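Fatty acid-binding protein homolog 8 (Caenorhabditis elegans, PDB 6C1Z) carries unsaturated fatty acids such as oleic acid from lysosomes into the nucleus, where it promotes transcription of longevity and mitochondrial beta-oxidation genes. Local coordinates at residues G10-V15 / T113-G118; P42-K47 / W53-Y58; N64-A67 / K73-E76; Y84-T89 / F95-D100; F111-W114 / K119-Q122. All coordinates share one frame; numbering follows the deposited sequence.

Contact 1 of 5, residues G10-V15 / T113-G118; sequences GRWKLV and TWLENG
Trp-12 and Leu-115 meet at about a right angle, the six-membered end of the indole set against the CD2 methyl of the leucine. Gly-10, Arg-11 and Trp-12 fit the Gly-X-Trp signature of the first strand in calycins, here in the ten-stranded antiparallel beta-barrel of the fatty-acid-binding proteins; strand 10-18 and strand 109-116 are not neighbours in the sheet but approach each other inside the barrel. The Trp-12 side chain sets out toward segment 113-118, and its CH2 comes within 4.0 Å of Leu-115 CD2, while CZ2 lies only slightly farther from the same methyl. The leucine starts less directly: with CG anti to its carbonyl carbon (chi1 -58°), the branch swings round until CD2 reaches the ring obliquely. Leu-120 fills in beside both residues, and Leu-115 also rests on Val-3, Glu-7 and Phe-8 of the N-terminal loop. The nearest CA atoms, of Trp-12 and Gly-118, are 10.7 Å apart, a distance a large indole can cover, and its one polar atom, NE1, is satisfied by the carbonyl O of Phe-8. The ring is thus fixed at its pyrrole side by a hydrogen bond and met by aliphatic carbon at its far side. Gly-118, in the turn after strand 109-116, has backbone angles that demand glycine. Gly-118 O lies at the indole edge, near the ring plane, 3.6 Å from Trp-12 CZ3.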
# COMPACT_ATOMS: atom_id res chain seq x y z
N GLY A 10 9.41 -2.01 10.88
CA GLY A 10 9.09 -3.21 11.62
C GLY A 10 8.12 -4.06 10.83
O GLY A 10 7.95 -3.87 9.64
N ARG A 11 7.47 -4.98 11.53
CA ARG A 11 6.55 -5.94 10.95
C ARG A 11 5.18 -5.72 11.57
O ARG A 11 5.06 -5.56 12.78
CB ARG A 11 7.06 -7.38 11.17
CG ARG A 11 8.20 -7.78 10.21
CD ARG A 11 8.97 -9.04 10.61
NE ARG A 11 8.14 -10.24 10.55
CZ ARG A 11 7.93 -10.97 9.45
NH1 ARG A 11 8.49 -10.63 8.30
NH2 ARG A 11 7.14 -12.03 9.52
N TRP A 12 4.14 -5.75 10.73
CA TRP A 12 2.80 -5.32 11.07
C TRP A 12 1.80 -6.35 10.55
O TRP A 12 1.95 -6.85 9.43
CB TRP A 12 2.53 -3.96 10.40
CG TRP A 12 3.47 -2.84 10.78
CD1 TRP A 12 4.62 -2.47 10.13
CD2 TRP A 12 3.33 -1.93 11.89
NE1 TRP A 12 5.20 -1.40 10.77
CE2 TRP A 12 4.43 -1.06 11.85
CE3 TRP A 12 2.38 -1.78 12.93
CZ2 TRP A 12 4.59 -0.02 12.76
CZ3 TRP A 12 2.55 -0.76 13.82
CH2 TRP A 12 3.65 0.09 13.74
N LYS A 13 0.80 -6.68 11.37
CA LYS A 13 -0.18 -7.73 11.07
C LYS A 13 -1.55 -7.09 10.87
O LYS A 13 -1.99 -6.30 11.71
CB LYS A 13 -0.24 -8.75 12.20
CG LYS A 13 1.05 -9.53 12.41
CD LYS A 13 1.26 -10.57 11.34
CE LYS A 13 2.50 -11.39 11.64
NZ LYS A 13 2.62 -12.59 10.77
N LEU A 14 -2.24 -7.43 9.77
CA LEU A 14 -3.55 -6.85 9.53
C LEU A 14 -4.55 -7.31 10.59
O LEU A 14 -4.70 -8.51 10.82
CB LEU A 14 -4.06 -7.25 8.14
CG LEU A 14 -5.37 -6.59 7.72
CD1 LEU A 14 -5.16 -5.14 7.34
CD2 LEU A 14 -6.04 -7.33 6.58
N VAL A 15 -5.25 -6.36 11.21
CA VAL A 15 -6.32 -6.66 12.15
C VAL A 15 -7.69 -6.15 11.72
O VAL A 15 -8.70 -6.60 12.27
CB VAL A 15 -5.98 -6.17 13.57
CG1 VAL A 15 -4.77 -6.90 14.09
CG2 VAL A 15 -5.76 -4.67 13.59
N THR A 113 -0.10 5.90 4.31
CA THR A 113 0.28 5.06 5.44
C THR A 113 0.70 5.97 6.57
O THR A 113 1.54 6.84 6.41
CB THR A 113 1.42 4.12 5.05
OG1 THR A 113 1.02 3.33 3.92
CG2 THR A 113 1.77 3.17 6.15
N TRP A 114 0.11 5.74 7.75
CA TRP A 114 0.38 6.62 8.88
C TRP A 114 0.25 5.82 10.16
O TRP A 114 -0.25 4.71 10.19
CB TRP A 114 -0.47 7.90 8.84
CG TRP A 114 -1.90 7.77 9.26
CD1 TRP A 114 -2.43 8.14 10.48
CD2 TRP A 114 -3.01 7.29 8.48
NE1 TRP A 114 -3.77 7.88 10.49
CE2 TRP A 114 -4.17 7.42 9.27
CE3 TRP A 114 -3.13 6.80 7.17
CZ2 TRP A 114 -5.42 7.01 8.83
CZ3 TRP A 114 -4.38 6.42 6.72
CH2 TRP A 114 -5.52 6.53 7.56
N LEU A 115 0.74 6.41 11.25
CA LEU A 115 0.72 5.78 12.57
C LEU A 115 -0.23 6.52 13.51
O LEU A 115 -0.28 7.75 13.52
CB LEU A 115 2.11 5.76 13.18
CG LEU A 115 3.22 5.05 12.41
CD1 LEU A 115 4.53 5.10 13.16
CD2 LEU A 115 2.83 3.62 12.12
N GLU A 116 -0.98 5.75 14.29
CA GLU A 116 -1.86 6.32 15.29
C GLU A 116 -1.79 5.45 16.52
O GLU A 116 -2.18 4.28 16.48
CB GLU A 116 -3.30 6.40 14.80
CG GLU A 116 -3.48 7.53 13.84
CD GLU A 116 -4.91 7.76 13.48
OE1 GLU A 116 -5.77 6.93 13.85
OE2 GLU A 116 -5.16 8.77 12.78
N ASN A 117 -1.33 6.02 17.62
CA ASN A 117 -1.41 5.37 18.91
C ASN A 117 -0.90 3.94 18.85
O ASN A 117 -1.50 3.02 19.39
CB ASN A 117 -2.83 5.47 19.47
CG ASN A 117 -3.32 6.90 19.52
OD1 ASN A 117 -2.66 7.76 20.08
ND2 ASN A 117 -4.46 7.17 18.88
N GLY A 118 0.23 3.76 18.18
CA GLY A 118 0.89 2.47 18.15
C GLY A 118 0.46 1.56 17.04
O GLY A 118 1.11 0.53 16.82

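Contact 2 of 5, residues P42-K47 / W53-Y58; sequences PTLEIK and WHFNQY
Asn-56 O receives the N-H of Glu-45 at 2.8 Å in an almost straight bond (178° at the hydrogen) and is also approached by the CA of Leu-44. Glu-45 O accepts the N-H of Asn-56 in return, and equivalent reciprocal pairs join Thr-43 to Tyr-58 and Lys-47 to His-54. On the face carrying Glu-45, Asn-56 and Tyr-58, the extended glutamate brings OE1 to the edge of the tyrosine ring, 3.6 Å from Tyr-58 OH, with carboxylate and ring nearly perpendicular. Such polar chains suit the outer surface, and Thr-43 OG1 there is hydrogen-bonded to Lys-13 NZ. The segments form the beta hairpin of strands 43-49 and 52-58 in the fatty-acid-binding-protein barrel, whose inward face here is mostly apolar, with Gln-57 also on it. Ile-46 and Phe-55 run side by side on that face: chi1 of -67° brings Ile-46 CG1 over the middle of the Phe-55 ring, 3.8 Å from its centroid, in a CH-pi contact, and the extended chi2 (170°) carries CD1 on to CE2 and CZ of Phe-55. Ile-46 CG2 touches Phe-55 as well and meets the indole edge 3.8 Å from Trp-53 CZ3. The branched isoleucine therefore serves two aromatics at once. Phe-95 meets both of these rings edge-to-face. Toward the far end, Pro-42 CB packs 3.5 Å from Gln-57 CG, the compact proline ring lying alongside the glutamine.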
# COMPACT_ATOMS: atom_id res chain seq x y z
N PRO A 42 -2.56 -10.08 5.58
CA PRO A 42 -1.13 -10.05 5.25
C PRO A 42 -0.30 -9.50 6.39
O PRO A 42 -0.80 -8.88 7.33
CB PRO A 42 -1.06 -9.13 4.03
CG PRO A 42 -2.29 -8.33 4.07
CD PRO A 42 -3.34 -9.15 4.74
N THR A 43 1.01 -9.75 6.27
CA THR A 43 2.01 -9.13 7.12
C THR A 43 2.76 -8.10 6.28
O THR A 43 3.23 -8.41 5.18
CB THR A 43 2.98 -10.19 7.63
OG1 THR A 43 2.26 -11.11 8.43
CG2 THR A 43 4.09 -9.56 8.45
N LEU A 44 2.85 -6.89 6.79
CA LEU A 44 3.53 -5.81 6.11
C LEU A 44 4.85 -5.56 6.83
O LEU A 44 4.86 -5.28 8.03
CB LEU A 44 2.66 -4.55 6.11
CG LEU A 44 3.32 -3.21 5.72
CD1 LEU A 44 3.88 -3.26 4.32
CD2 LEU A 44 2.33 -2.06 5.86
N GLU A 45 5.95 -5.70 6.11
CA GLU A 45 7.27 -5.45 6.65
C GLU A 45 7.78 -4.18 6.01
O GLU A 45 7.81 -4.07 4.78
CB GLU A 45 8.19 -6.61 6.31
CG GLU A 45 9.67 -6.39 6.52
CD GLU A 45 10.47 -7.58 6.06
OE1 GLU A 45 10.66 -7.76 4.83
OE2 GLU A 45 10.88 -8.35 6.94
N ILE A 46 8.21 -3.24 6.85
CA ILE A 46 8.78 -1.97 6.40
C ILE A 46 10.21 -1.95 6.89
O ILE A 46 10.47 -2.10 8.10
CB ILE A 46 7.99 -0.77 6.94
CG1 ILE A 46 6.60 -0.73 6.33
CG2 ILE A 46 8.73 0.54 6.67
CD1 ILE A 46 5.67 0.29 6.99
N LYS A 47 11.15 -1.76 5.97
CA LYS A 47 12.55 -1.66 6.32
C LYS A 47 13.20 -0.59 5.46
O LYS A 47 12.66 -0.19 4.42
CB LYS A 47 13.27 -3.03 6.21
CG LYS A 47 13.17 -3.72 4.86
CD LYS A 47 13.43 -5.24 4.95
CE LYS A 47 14.72 -5.57 5.67
NZ LYS A 47 15.03 -7.04 5.63
N TRP A 53 13.72 2.50 0.72
CA TRP A 53 12.67 1.91 1.52
C TRP A 53 12.18 0.61 0.88
O TRP A 53 12.11 0.48 -0.34
CB TRP A 53 11.49 2.89 1.66
CG TRP A 53 11.81 4.02 2.60
CD1 TRP A 53 12.31 5.24 2.25
CD2 TRP A 53 11.70 4.00 4.01
NE1 TRP A 53 12.52 5.98 3.38
CE2 TRP A 53 12.14 5.26 4.48
CE3 TRP A 53 11.27 3.04 4.95
CZ2 TRP A 53 12.18 5.58 5.84
CZ3 TRP A 53 11.30 3.37 6.29
CH2 TRP A 53 11.75 4.63 6.72
N HIS A 54 11.73 -0.30 1.73
CA HIS A 54 11.10 -1.54 1.29
C HIS A 54 9.80 -1.71 2.06
O HIS A 54 9.81 -1.71 3.29
CB HIS A 54 12.04 -2.72 1.53
CG HIS A 54 13.29 -2.63 0.72
ND1 HIS A 54 13.40 -3.21 -0.53
CD2 HIS A 54 14.49 -2.04 0.95
CE1 HIS A 54 14.60 -2.99 -1.02
NE2 HIS A 54 15.28 -2.27 -0.15
N PHE A 55 8.69 -1.77 1.34
CA PHE A 55 7.37 -2.09 1.90
C PHE A 55 7.00 -3.42 1.29
O PHE A 55 6.60 -3.49 0.12
CB PHE A 55 6.32 -1.04 1.53
CG PHE A 55 6.31 0.21 2.40
CD1 PHE A 55 7.46 0.92 2.68
CD2 PHE A 55 5.12 0.66 2.93
CE1 PHE A 55 7.41 2.09 3.48
CE2 PHE A 55 5.07 1.82 3.73
CZ PHE A 55 6.22 2.51 3.98
N ASN A 56 7.18 -4.48 2.05
CA ASN A 56 6.96 -5.82 1.55
C ASN A 56 5.74 -6.40 2.24
O ASN A 56 5.69 -6.49 3.47
CB ASN A 56 8.19 -6.67 1.84
CG ASN A 56 9.42 -6.17 1.13
OD1 ASN A 56 9.33 -5.51 0.10
ND2 ASN A 56 10.59 -6.50 1.67
N GLN A 57 4.79 -6.88 1.45
CA GLN A 57 3.57 -7.45 1.99
C GLN A 57 3.58 -8.95 1.73
O GLN A 57 3.79 -9.38 0.59
CB GLN A 57 2.35 -6.81 1.33
CG GLN A 57 1.03 -7.14 2.00
CD GLN A 57 0.05 -6.00 1.92
OE1 GLN A 57 -1.10 -6.17 1.50
NE2 GLN A 57 0.48 -4.81 2.32
N TYR A 58 3.38 -9.74 2.77
CA TYR A 58 3.43 -11.19 2.63
C TYR A 58 2.08 -11.82 2.94
O TYR A 58 1.44 -11.48 3.93
CB TYR A 58 4.47 -11.81 3.57
CG TYR A 58 5.88 -11.37 3.25
CD1 TYR A 58 6.59 -12.00 2.23
CD2 TYR A 58 6.50 -10.38 3.97
CE1 TYR A 58 7.88 -11.62 1.92
CE2 TYR A 58 7.82 -9.99 3.68
CZ TYR A 58 8.48 -10.61 2.63
OH TYR A 58 9.77 -10.22 2.36

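Contact 3 of 5, residues N64-A67 / K73-E76; sequences NKLA and KFVE
Leu-66 sends its side chain across to Phe-74 and Glu-76 over a gap that the two backbones do not bridge. Its CB points toward segment 73-76, and CG is anti to the backbone N (chi1 179°), which brings CD1 to the other segment. At the branch, CD1 does the touching. Leu-66 CD1 comes to the edge of the ring, 3.6 Å from Phe-74 CE2 and 3.7 Å from Phe-74 CZ, and the two side chains cross at about a right angle. Leu-66 CD1 also faces the carboxylate end of the glutamate, 3.7 Å from Glu-76 OE2, and lies 4.0 Å from Glu-76 CG. One methyl thus touches both an aromatic edge and the acidic chain, a place for a branched aliphatic residue long enough to span the gap. Strands 64-68 and 74-77 are the outermost two of the ten-strand sheet, and the axes of their segments stay 9.2 Å apart although they run nearly antiparallel. This is the gap between the fourth and fifth strands that fatty-acid-binding proteins characteristically leave in the barrel wall, spanned in part here by side chains. Phe-74 contributes a flat ring, one face of which is met by Ala-67 O, 3.8 Å above the plane and displaced toward the rim. Glu-76 extends fully, which takes its carboxylate to Thr-86 OG1 and Gln-99 NE2. Both are hydrogen-bonded to Glu-76 OE1, and this double grip holds the carboxylate in position while OE2, its other oxygen, lies beside Leu-66 CD1.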
# COMPACT_ATOMS: atom_id res chain seq x y z
N ASN A 64 4.16 -9.27 -2.19
CA ASN A 64 4.27 -8.04 -2.97
C ASN A 64 5.37 -7.21 -2.34
O ASN A 64 5.21 -6.71 -1.23
CB ASN A 64 2.97 -7.25 -2.93
CG ASN A 64 1.77 -8.08 -3.26
OD1 ASN A 64 1.82 -8.95 -4.13
ND2 ASN A 64 0.66 -7.83 -2.57
N LYS A 65 6.46 -7.04 -3.07
CA LYS A 65 7.61 -6.32 -2.55
C LYS A 65 7.77 -5.03 -3.33
O LYS A 65 7.79 -5.02 -4.57
CB LYS A 65 8.88 -7.18 -2.64
CG LYS A 65 8.71 -8.54 -1.94
CD LYS A 65 10.03 -9.11 -1.41
CE LYS A 65 10.97 -9.52 -2.54
NZ LYS A 65 12.24 -10.11 -2.02
N LEU A 66 7.84 -3.93 -2.61
CA LEU A 66 7.96 -2.62 -3.22
C LEU A 66 9.19 -1.97 -2.64
O LEU A 66 9.32 -1.86 -1.42
CB LEU A 66 6.71 -1.81 -2.89
CG LEU A 66 6.67 -0.39 -3.43
CD1 LEU A 66 6.67 -0.37 -4.94
CD2 LEU A 66 5.42 0.30 -2.90
N ALA A 67 10.07 -1.50 -3.50
CA ALA A 67 11.25 -0.75 -3.13
C ALA A 67 11.13 0.63 -3.77
O ALA A 67 10.67 0.76 -4.91
CB ALA A 67 12.51 -1.44 -3.65
N LYS A 73 10.35 9.31 -8.78
CA LYS A 73 9.37 8.56 -9.54
C LYS A 73 10.01 7.26 -10.03
O LYS A 73 11.20 7.21 -10.32
CB LYS A 73 8.91 9.41 -10.74
CG LYS A 73 7.86 8.75 -11.63
CD LYS A 73 6.48 8.73 -11.01
CE LYS A 73 5.86 10.12 -10.84
NZ LYS A 73 5.84 10.93 -12.08
N PHE A 74 9.21 6.20 -10.07
CA PHE A 74 9.69 4.91 -10.55
C PHE A 74 8.54 4.19 -11.22
O PHE A 74 7.37 4.52 -10.99
CB PHE A 74 10.30 4.09 -9.41
CG PHE A 74 9.33 3.68 -8.33
CD1 PHE A 74 8.95 4.58 -7.34
CD2 PHE A 74 8.81 2.40 -8.28
CE1 PHE A 74 8.07 4.20 -6.34
CE2 PHE A 74 7.92 2.03 -7.29
CZ PHE A 74 7.56 2.93 -6.31
N VAL A 75 8.87 3.25 -12.09
CA VAL A 75 7.84 2.41 -12.69
C VAL A 75 7.59 1.25 -11.73
O VAL A 75 8.50 0.47 -11.44
CB VAL A 75 8.28 1.90 -14.06
CG1 VAL A 75 7.17 1.08 -14.71
CG2 VAL A 75 8.68 3.06 -14.93
N GLU A 76 6.36 1.14 -11.25
CA GLU A 76 5.97 0.09 -10.33
C GLU A 76 5.21 -0.98 -11.09
O GLU A 76 4.24 -0.67 -11.80
CB GLU A 76 5.07 0.64 -9.22
CG GLU A 76 4.54 -0.44 -8.28
CD GLU A 76 3.61 0.09 -7.20
OE1 GLU A 76 3.26 1.30 -7.21
OE2 GLU A 76 3.22 -0.73 -6.33

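Contact 4 of 5, residues Y84-T89 / F95-D100; sequences YNTLVT and FISHQD
Gln-99 lays its amide over the Tyr-84 ring in this beta hairpin, the planes 18° apart. Gln-99 CG sits 3.4 Å from Tyr-84 CG, and the extended chain then carries Gln-99 OE1 over the centre of the Tyr-84 ring, 3.7 Å above its plane. A glutamine suits the place because its flat amide can cover the ring while NE2 is hydrogen-bonded to Glu-76; the tyrosine hydroxyl is bound to Asp-80. Apolar and mixed contacts follow on the same inward face. Thr-86 directs CG2, anti to its backbone N, to 3.2 Å from Ser-97 OG, and Val-88 places CG2 near the same hydroxyl and CG1 at the edge of the Phe-95 ring. Thr-86 pairs with Gln-99 and Val-88 with Ser-97 in non-hydrogen-bonded positions, where small Ser-97 leaves room for both methyls. Backbone hydrogen bonds join Asn-85 with Asp-100, Leu-87 with His-98 and Thr-89 with Ile-96, two to each pair. Water adds a further polar group on the face of Leu-87 and His-98: one molecule donates to Leu-87 O at 2.8 Å and to Ile-96 O at 3.0 Å, and is hydrogen-bonded to His-98 ND1 in the ring plane. In the fatty-acid-binding-protein barrel, strand 74-77 pairs with the other edge of strand 83-91 and strand 109-116 with that of strand 94-101, while Phe-95 meets Phe-8 and Phe-90 edge-to-face.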
# COMPACT_ATOMS: atom_id res chain seq x y z
N TYR A 84 2.66 1.05 -13.44
CA TYR A 84 2.21 2.38 -13.05
C TYR A 84 3.44 3.27 -12.90
O TYR A 84 4.56 2.79 -12.69
CB TYR A 84 1.44 2.35 -11.71
CG TYR A 84 0.18 1.53 -11.75
CD1 TYR A 84 0.20 0.17 -11.52
CD2 TYR A 84 -1.04 2.12 -12.04
CE1 TYR A 84 -0.95 -0.58 -11.56
CE2 TYR A 84 -2.19 1.38 -12.08
CZ TYR A 84 -2.15 0.04 -11.84
OH TYR A 84 -3.31 -0.71 -11.90
N ASN A 85 3.21 4.58 -12.95
CA ASN A 85 4.24 5.56 -12.61
C ASN A 85 3.93 5.98 -11.17
O ASN A 85 2.92 6.63 -10.91
CB ASN A 85 4.22 6.77 -13.54
CG ASN A 85 4.87 6.49 -14.87
OD1 ASN A 85 6.00 6.00 -14.93
ND2 ASN A 85 4.18 6.80 -15.95
N THR A 86 4.79 5.57 -10.23
CA THR A 86 4.53 5.75 -8.81
C THR A 86 5.51 6.74 -8.20
O THR A 86 6.69 6.78 -8.56
CB THR A 86 4.59 4.39 -8.11
OG1 THR A 86 3.52 3.57 -8.61
CG2 THR A 86 4.46 4.56 -6.61
N LEU A 87 5.02 7.56 -7.28
CA LEU A 87 5.85 8.53 -6.57
C LEU A 87 5.43 8.50 -5.11
O LEU A 87 4.25 8.72 -4.80
CB LEU A 87 5.61 9.94 -7.14
CG LEU A 87 6.28 11.10 -6.42
CD1 LEU A 87 7.78 10.96 -6.38
CD2 LEU A 87 5.91 12.40 -7.12
N VAL A 88 6.38 8.24 -4.20
CA VAL A 88 6.12 8.19 -2.76
C VAL A 88 6.79 9.38 -2.11
O VAL A 88 7.96 9.64 -2.36
CB VAL A 88 6.62 6.88 -2.12
CG1 VAL A 88 6.10 6.77 -0.68
CG2 VAL A 88 6.19 5.65 -2.95
N THR A 89 6.04 10.11 -1.29
CA THR A 89 6.56 11.20 -0.50
C THR A 89 6.27 10.94 0.98
O THR A 89 5.52 10.04 1.34
CB THR A 89 5.93 12.51 -0.95
OG1 THR A 89 4.51 12.34 -0.93
CG2 THR A 89 6.39 12.90 -2.37
N PHE A 95 3.48 8.44 4.89
CA PHE A 95 3.90 8.04 3.55
C PHE A 95 2.71 8.14 2.59
O PHE A 95 1.64 7.59 2.87
CB PHE A 95 4.42 6.61 3.51
CG PHE A 95 5.79 6.41 4.10
CD1 PHE A 95 5.93 6.08 5.44
CD2 PHE A 95 6.92 6.48 3.31
CE1 PHE A 95 7.17 5.86 5.98
CE2 PHE A 95 8.17 6.26 3.83
CZ PHE A 95 8.31 5.94 5.18
N ILE A 96 2.88 8.86 1.50
CA ILE A 96 1.83 9.04 0.50
C ILE A 96 2.38 8.56 -0.82
O ILE A 96 3.41 9.07 -1.30
CB ILE A 96 1.41 10.51 0.39
CG1 ILE A 96 0.99 11.03 1.75
CG2 ILE A 96 0.30 10.63 -0.63
CD1 ILE A 96 0.66 12.52 1.76
N SER A 97 1.73 7.56 -1.41
CA SER A 97 2.09 7.06 -2.73
C SER A 97 1.03 7.41 -3.77
O SER A 97 -0.15 7.07 -3.61
CB SER A 97 2.29 5.55 -2.68
OG SER A 97 2.63 5.12 -4.00
N HIS A 98 1.44 8.13 -4.82
CA HIS A 98 0.61 8.36 -5.99
C HIS A 98 0.98 7.33 -7.05
O HIS A 98 2.07 7.38 -7.62
CB HIS A 98 0.79 9.78 -6.52
CG HIS A 98 0.08 10.80 -5.68
ND1 HIS A 98 0.60 11.30 -4.51
CD2 HIS A 98 -1.15 11.33 -5.81
CE1 HIS A 98 -0.26 12.16 -3.98
NE2 HIS A 98 -1.34 12.18 -4.75
N GLN A 99 0.08 6.38 -7.26
CA GLN A 99 0.28 5.31 -8.23
C GLN A 99 -0.51 5.73 -9.47
O GLN A 99 -1.73 5.53 -9.52
CB GLN A 99 -0.20 3.99 -7.64
CG GLN A 99 0.04 2.81 -8.60
CD GLN A 99 -0.52 1.51 -8.07
OE1 GLN A 99 -1.71 1.23 -8.21
NE2 GLN A 99 0.33 0.71 -7.44
N ASP A 100 0.18 6.30 -10.45
CA ASP A 100 -0.47 6.87 -11.63
C ASP A 100 -0.55 5.87 -12.77
O ASP A 100 0.44 5.23 -13.14
CB ASP A 100 0.29 8.12 -12.12
CG ASP A 100 0.20 9.30 -11.17
OD1 ASP A 100 -0.71 9.34 -10.32
OD2 ASP A 100 1.04 10.21 -11.30
O HOH W 1 3.34 11.10 -3.53

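Contact 5 of 5, residues F111-W114 / K119-Q122; sequences FTTW and KLLQ
Trp-114 lays its indole over Leu-121 in the close-packed part of this hairpin. Leu-121 CB stands 3.6 Å from the centroid of the six-membered ring of Trp-114, 11° off the normal, in a CH-pi contact, and Leu-121 CD2 reaches 3.6 Å from Trp-114 CZ2. The indole comes back across its neighbour because CG lies between the backbone N and the carbonyl carbon (chi1 77°). A wide aromatic suits this outward-facing pair, since it shields the leucine on a partly exposed surface; Lys-94 adds a cation-pi contact to the ring, and NE1 is hydrogen-bonded to Glu-116 OE2. Beneath, Leu-121 N donates to Trp-114 O at 2.8 Å in a straight bond, and Trp-114 N donates back to Leu-121 O. The inward face is packed too, through a polar pair: Gln-122 NE2 donates to Thr-113 OG1 at 2.9 Å, with the hydroxyl close to the amide plane, and Gln-122 OE1 is hydrogen-bonded to Tyr-124 OH. Both ends of the buried amide are thereby used. Thr-113 CG2 also reaches Leu-120, 3.9 Å from its CD2. Against these two packed faces, the ends are loose: Lys-119 and Phe-111 lead their chains away, the latter to Tyr-124. In the fatty-acid-binding-protein barrel this hairpin has strand 94-101 beside strand 109-116 and strand 129-137 beside strand 119-126, with Leu-120 touching Leu-44 and Ile-46 of strand 43-49 across the interior.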
# COMPACT_ATOMS: atom_id res chain seq x y z
N PHE A 111 -2.21 5.90 -2.04
CA PHE A 111 -2.04 5.11 -0.83
C PHE A 111 -1.46 5.99 0.26
O PHE A 111 -0.49 6.72 0.03
CB PHE A 111 -1.11 3.93 -1.07
CG PHE A 111 -1.46 3.11 -2.26
CD1 PHE A 111 -2.69 2.48 -2.37
CD2 PHE A 111 -0.58 2.99 -3.31
CE1 PHE A 111 -3.00 1.71 -3.50
CE2 PHE A 111 -0.89 2.22 -4.43
CZ PHE A 111 -2.09 1.58 -4.51
N THR A 112 -2.05 5.97 1.44
CA THR A 112 -1.55 6.75 2.56
C THR A 112 -1.30 5.81 3.72
O THR A 112 -2.17 5.00 4.04
CB THR A 112 -2.57 7.82 2.96
OG1 THR A 112 -2.92 8.59 1.81
CG2 THR A 112 -1.98 8.73 4.04
N THR A 113 -0.10 5.90 4.31
CA THR A 113 0.28 5.06 5.44
C THR A 113 0.70 5.97 6.57
O THR A 113 1.54 6.84 6.41
CB THR A 113 1.42 4.12 5.05
OG1 THR A 113 1.02 3.33 3.92
CG2 THR A 113 1.77 3.17 6.15
N TRP A 114 0.11 5.74 7.75
CA TRP A 114 0.38 6.62 8.88
C TRP A 114 0.25 5.82 10.16
O TRP A 114 -0.25 4.71 10.19
CB TRP A 114 -0.47 7.90 8.84
CG TRP A 114 -1.90 7.77 9.26
CD1 TRP A 114 -2.43 8.14 10.48
CD2 TRP A 114 -3.01 7.29 8.48
NE1 TRP A 114 -3.77 7.88 10.49
CE2 TRP A 114 -4.17 7.42 9.27
CE3 TRP A 114 -3.13 6.80 7.17
CZ2 TRP A 114 -5.42 7.01 8.83
CZ3 TRP A 114 -4.38 6.42 6.72
CH2 TRP A 114 -5.52 6.53 7.56
N LYS A 119 -0.60 1.89 16.32
CA LYS A 119 -1.07 1.10 15.20
C LYS A 119 -0.63 1.75 13.90
O LYS A 119 -0.33 2.94 13.85
CB LYS A 119 -2.59 0.97 15.23
CG LYS A 119 -3.11 0.18 16.43
CD LYS A 119 -4.59 -0.15 16.29
CE LYS A 119 -4.93 -1.44 17.02
NZ LYS A 119 -6.35 -1.86 16.83
N LEU A 120 -0.62 0.95 12.84
CA LEU A 120 -0.35 1.44 11.51
C LEU A 120 -1.62 1.37 10.67
O LEU A 120 -2.31 0.34 10.65
CB LEU A 120 0.78 0.67 10.85
CG LEU A 120 1.18 1.08 9.44
CD1 LEU A 120 2.67 0.82 9.21
CD2 LEU A 120 0.36 0.33 8.42
N LEU A 121 -1.97 2.49 10.04
CA LEU A 121 -3.19 2.63 9.27
C LEU A 121 -2.83 2.88 7.81
O LEU A 121 -1.81 3.50 7.52
CB LEU A 121 -4.11 3.76 9.81
CG LEU A 121 -4.99 3.41 11.01
CD1 LEU A 121 -4.16 3.11 12.23
CD2 LEU A 121 -5.98 4.52 11.30
N GLN A 122 -3.65 2.35 6.93
CA GLN A 122 -3.51 2.65 5.51
C GLN A 122 -4.86 3.00 4.92
O GLN A 122 -5.90 2.48 5.33
CB GLN A 122 -2.92 1.51 4.71
CG GLN A 122 -1.54 1.12 5.14
CD GLN A 122 -0.93 0.14 4.18
OE1 GLN A 122 -1.43 -0.97 3.98
NE2 GLN A 122 0.21 0.53 3.62

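All five contacts involve strands of one barrel, whose interior is the lipid cavity in this family; the structure is of the apo protein. Contacts 2, 4 and 5 are hairpins, whereas contact 3 spans the gap between the edge strands and contact 1 joins non-neighbouring strands through the interior. Contacts 1 and 5 share Thr-113 and Trp-114, and their centres lie 7 Å apart. Contact 3 is joined to contact 4, 9 Å away between centres, by Glu-76 OE1 and Thr-86 OG1 at 2.7 Å. Contacts 2 and 4 meet inside through Phe-55 CZ and Phe-95 CD1, 3.9 Å apart, while contacts 1 and 3 stand about 20 Å apart between centres, on opposite sides of the chain's centre.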